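Side-chain contact in glycoside hydrolase family 16 protein (Bacteroides ovatus, PDB 7KR6), which probably hydrolyses glucosidic linkages within beta-glucan chains as a family 16 endo-glucanase, captured here covalently bound to a fluorinated oligosaccharide label: residues K137-A141 and C142-D146. The protein carries 1 engineered substitution. Numbering follows the deposited sequence.
With G2F (2-deoxy-2-fluoro-alpha-D-glucopyranose), chain C; BGC (beta-D-glucopyranose), chain B; BGC (beta-D-glucopyranose), chain D.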
ATOM      1  N   LYS A 137     -13.410  20.312  -3.699  1.00 29.50           N
ATOM      2  CA  LYS A 137     -11.979  20.183  -3.332  1.00 30.18           C
ATOM      3  C   LYS A 137     -11.316  19.215  -4.303  1.00 29.69           C
ATOM      4  O   LYS A 137     -12.002  18.328  -4.758  1.00 33.97           O
ATOM      5  CB  LYS A 137     -11.832  19.745  -1.880  1.00 29.09           C
ATOM      6  CG  LYS A 137     -12.507  20.697  -0.910  1.00 32.85           C
ATOM      7  CD  LYS A 137     -12.163  20.440   0.505  1.00 40.68           C
ATOM      8  CE  LYS A 137     -12.411  21.633   1.402  1.00 45.34           C
ATOM      9  NZ  LYS A 137     -13.704  21.482   2.114  1.00 52.20           N
ATOM     10  N   GLN A 138     -10.069  19.480  -4.659  1.00 33.78           N
ATOM     11  CA  GLN A 138      -9.335  18.591  -5.583  1.00 37.97           C
ATOM     12  C   GLN A 138      -8.870  17.390  -4.755  1.00 34.50           C
ATOM     13  O   GLN A 138      -8.478  17.644  -3.580  1.00 30.57           O
ATOM     14  CB  GLN A 138      -8.140  19.289  -6.220  1.00 42.85           C
ATOM     15  CG  GLN A 138      -7.633  18.503  -7.422  1.00 48.10           C
ATOM     16  CD  GLN A 138      -6.686  19.295  -8.281  1.00 52.24           C
ATOM     17  OE1 GLN A 138      -6.416  20.467  -8.009  1.00 58.21           O
ATOM     18  NE2 GLN A 138      -6.144  18.642  -9.296  1.00 49.93           N
ATOM     19  N   TRP A 139      -8.931  16.183  -5.345  1.00 32.17           N
ATOM     20  CA  TRP A 139      -8.340  14.955  -4.734  1.00 29.71           C
ATOM     21  C   TRP A 139      -6.959  15.332  -4.236  1.00 27.67           C
ATOM     22  O   TRP A 139      -6.203  15.990  -4.947  1.00 29.95           O
ATOM     23  CB  TRP A 139      -8.281  13.799  -5.756  1.00 28.86           C
ATOM     24  CG  TRP A 139      -7.816  12.481  -5.204  1.00 25.52           C
ATOM     25  CD1 TRP A 139      -8.578  11.413  -4.782  1.00 24.01           C
ATOM     26  CD2 TRP A 139      -6.452  12.079  -5.040  1.00 23.38           C
ATOM     27  NE1 TRP A 139      -7.778  10.406  -4.322  1.00 24.97           N
ATOM     28  CE2 TRP A 139      -6.458  10.766  -4.514  1.00 22.92           C
ATOM     29  CE3 TRP A 139      -5.228  12.715  -5.282  1.00 24.53           C
ATOM     30  CZ2 TRP A 139      -5.281  10.107  -4.206  1.00 25.80           C
ATOM     31  CZ3 TRP A 139      -4.061  12.045  -4.999  1.00 25.17           C
ATOM     32  CH2 TRP A 139      -4.093  10.760  -4.458  1.00 27.59           C
ATOM     33  N   PRO A 140      -6.497  14.886  -3.044  1.00 22.57           N
ATOM     34  CA  PRO A 140      -7.248  14.008  -2.158  1.00 20.87           C
ATOM     35  C   PRO A 140      -8.069  14.733  -1.098  1.00 20.41           C
ATOM     36  O   PRO A 140      -8.637  14.095  -0.241  1.00 20.07           O
ATOM     37  CB  PRO A 140      -6.120  13.231  -1.458  1.00 21.75           C
ATOM     38  CG  PRO A 140      -5.012  14.240  -1.321  1.00 22.49           C
ATOM     39  CD  PRO A 140      -5.140  15.110  -2.555  1.00 21.94           C
ATOM     40  N   ALA A 141      -8.136  16.062  -1.157  1.00 20.95           N
ATOM     41  CA  ALA A 141      -8.853  16.813  -0.103  1.00 23.63           C
ATOM     42  C   ALA A 141     -10.366  16.576  -0.157  1.00 21.24           C
ATOM     43  O   ALA A 141     -11.058  16.894   0.824  1.00 23.27           O
ATOM     44  CB  ALA A 141      -8.514  18.278  -0.253  1.00 25.61           C
ATOM     45  N   CYS A 142     -10.923  16.070  -1.272  1.00 20.11           N
ATOM     46  CA  CYS A 142     -12.350  15.680  -1.311  1.00 21.96           C
ATOM     47  C   CYS A 142     -12.565  14.380  -0.526  1.00 20.94           C
ATOM     48  O   CYS A 142     -13.685  14.133  -0.141  1.00 21.01           O
ATOM     49  CB  CYS A 142     -12.828  15.504  -2.732  1.00 22.43           C
ATOM     50  SG  CYS A 142     -11.804  14.359  -3.694  1.00 22.41           S
ATOM     51  N   GLY A 143     -11.490  13.619  -0.268  1.00 19.35           N
ATOM     52  CA  GLY A 143     -11.603  12.295   0.361  1.00 19.16           C
ATOM     53  C   GLY A 143     -11.943  11.247  -0.682  1.00 18.21           C
ATOM     54  O   GLY A 143     -12.648  11.531  -1.667  1.00 18.50           O
ATOM     55  N   GLU A 144     -11.412  10.042  -0.506  1.00 17.90           N
ATOM     56  CA  GLU A 144     -11.695   8.924  -1.406  1.00 16.21           C
ATOM     57  C   GLU A 144     -11.829   7.654  -0.555  1.00 16.01           C
ATOM     58  O   GLU A 144     -10.958   7.409   0.352  1.00 17.06           O
ATOM     59  CB  GLU A 144     -10.587   8.742  -2.432  1.00 16.97           C
ATOM     60  CG  GLU A 144     -10.964   7.913  -3.629  1.00 18.14           C
ATOM     61  CD  GLU A 144     -10.095   6.694  -3.856  1.00 18.72           C
ATOM     62  OE1 GLU A 144      -9.507   6.588  -4.957  1.00 18.69           O
ATOM     63  OE2 GLU A 144      -9.940   5.890  -2.898  1.00 19.58           O
ATOM     64  N   ILE A 145     -12.877   6.895  -0.820  1.00 16.36           N
ATOM     65  CA  ILE A 145     -13.070   5.531  -0.254  1.00 16.66           C
ATOM     66  C   ILE A 145     -13.035   4.569  -1.422  1.00 17.81           C
ATOM     67  O   ILE A 145     -13.895   4.656  -2.292  1.00 18.34           O
ATOM     68  CB  ILE A 145     -14.368   5.377   0.541  1.00 16.98           C
ATOM     69  CG1 ILE A 145     -14.533   6.469   1.595  1.00 17.75           C
ATOM     70  CG2 ILE A 145     -14.391   3.996   1.140  1.00 18.38           C
ATOM     71  CD1 ILE A 145     -15.916   6.502   2.164  1.00 20.00           C
ATOM     72  N   ASP A 146     -12.023   3.712  -1.441  1.00 17.55           N
ATOM     73  CA  ASP A 146     -11.914   2.631  -2.432  1.00 17.68           C
ATOM     74  C   ASP A 146     -12.537   1.412  -1.774  1.00 17.06           C
ATOM     75  O   ASP A 146     -11.868   0.751  -1.002  1.00 17.94           O
ATOM     76  CB  ASP A 146     -10.495   2.500  -2.925  1.00 17.65           C
ATOM     77  CG  ASP A 146     -10.327   1.585  -4.091  1.00 27.93           C
ATOM     78  OD1 ASP A 146     -11.360   1.256  -4.746  1.00 27.51           O
ATOM     79  OD2 ASP A 146      -9.093   1.328  -4.373  1.00 33.00           O
TER
HETATM   80  C1  G2F C   1      -8.542   5.573  -5.221  1.00 17.26           C
HETATM   81  C2  G2F C   1      -7.412   6.270  -5.898  1.00 18.10           C
HETATM   82  C3  G2F C   1      -7.787   6.713  -7.297  1.00 17.79           C
HETATM   83  C4  G2F C   1      -8.186   5.486  -8.079  1.00 16.81           C
HETATM   84  C5  G2F C   1      -9.412   4.865  -7.338  1.00 17.43           C
HETATM   85  C6  G2F C   1     -10.063   3.664  -7.982  1.00 18.70           C
HETATM   86  O3  G2F C   1      -6.700   7.406  -7.901  1.00 18.78           O
HETATM   87  O4  G2F C   1      -8.493   5.907  -9.455  1.00 18.64           O
HETATM   88  O5  G2F C   1      -9.092   4.488  -5.984  1.00 18.90           O
HETATM   89  O6  G2F C   1      -9.036   2.654  -8.308  1.00 19.33           O
HETATM   90  F2  G2F C   1      -6.955   7.325  -5.051  1.00 20.54           F
HETATM   91  C2  BGC B   2      -5.415   9.344  -8.474  1.00 17.88           C
HETATM   92  C3  BGC B   2      -5.580  10.886  -8.474  1.00 19.17           C
HETATM   93  C4  BGC B   2      -6.919  11.327  -9.022  1.00 20.04           C
HETATM   94  C5  BGC B   2      -8.092  10.629  -8.304  1.00 19.09           C
HETATM   95  C6  BGC B   2      -9.461  10.938  -8.856  1.00 18.52           C
HETATM   96  C1  BGC B   2      -6.649   8.803  -7.802  1.00 18.49           C
HETATM   97  O2  BGC B   2      -4.233   8.910  -7.870  1.00 20.15           O
HETATM   98  O3  BGC B   2      -4.463  11.375  -9.226  1.00 21.33           O
HETATM   99  O4  BGC B   2      -7.029  12.771  -8.889  1.00 22.69           O
HETATM  100  O5  BGC B   2      -7.874   9.187  -8.406  1.00 19.34           O
HETATM  101  O6  BGC B   2      -9.550  10.553 -10.250  1.00 21.37           O
HETATM  102  C2  BGC D   3      -7.841  14.837  -9.610  1.00 27.14           C
HETATM  103  C3  BGC D   3      -7.936  15.752 -10.830  1.00 31.79           C
HETATM  104  C4  BGC D   3      -6.609  15.779 -11.526  1.00 32.89           C
HETATM  105  C5  BGC D   3      -6.160  14.348 -11.852  1.00 30.63           C
HETATM  106  C6  BGC D   3      -4.829  14.346 -12.556  1.00 28.50           C
HETATM  107  C1  BGC D   3      -7.378  13.428 -10.033  1.00 24.72           C
HETATM  108  O2  BGC D   3      -9.120  14.739  -9.015  1.00 31.22           O
HETATM  109  O3  BGC D   3      -8.184  17.052 -10.306  1.00 33.73           O
HETATM  110  O4  BGC D   3      -6.773  16.464 -12.779  1.00 36.91           O
HETATM  111  O5  BGC D   3      -6.112  13.581 -10.637  1.00 24.78           O
HETATM  112  O6  BGC D   3      -3.752  14.820 -11.765  1.00 32.94           O
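The indole of Trp139 meets Glu144 at its edge, where Glu144 CB lies 3.8 Å from Trp139 NE1, close to the ring plane. One face of that indole rests on Pro140 CB, centred 3.7 Å above the plane; the opposite face carries the glucose of chain B, whose C3 and C5 sit over it as in a CH-pi sugar platform. With CG anti to the backbone N (chi1 -175°), the ring reaches along the glycan toward Glu144, and F2 of the fluoroglucose comes within 3.3 Å of Trp139 NE1, obliquely to the ring. The Glu144 carboxylate is turned 59° from the indole plane, and Glu144 OE1 is bonded covalently to C1 of the fluoroglucose at 1.4 Å. Cys142 SG touches Trp139 CA (3.7 Å) and lies obliquely to the indole, 5.4 Å from the centroid of its five-membered ring. A cis peptide leads into Pro140, the first residue of a type I turn that Gly143 N closes onto Pro140 O (2.9 Å). Farther along the glycan, Gln138 NE2 makes a weak hydrogen bond to O3 of the chain D glucose. The turn thus sets an aromatic sugar platform beside the Glu144 glycosyl-enzyme linkage, as expected of the nucleophile strand in the family 16 beta-jelly-roll cleft.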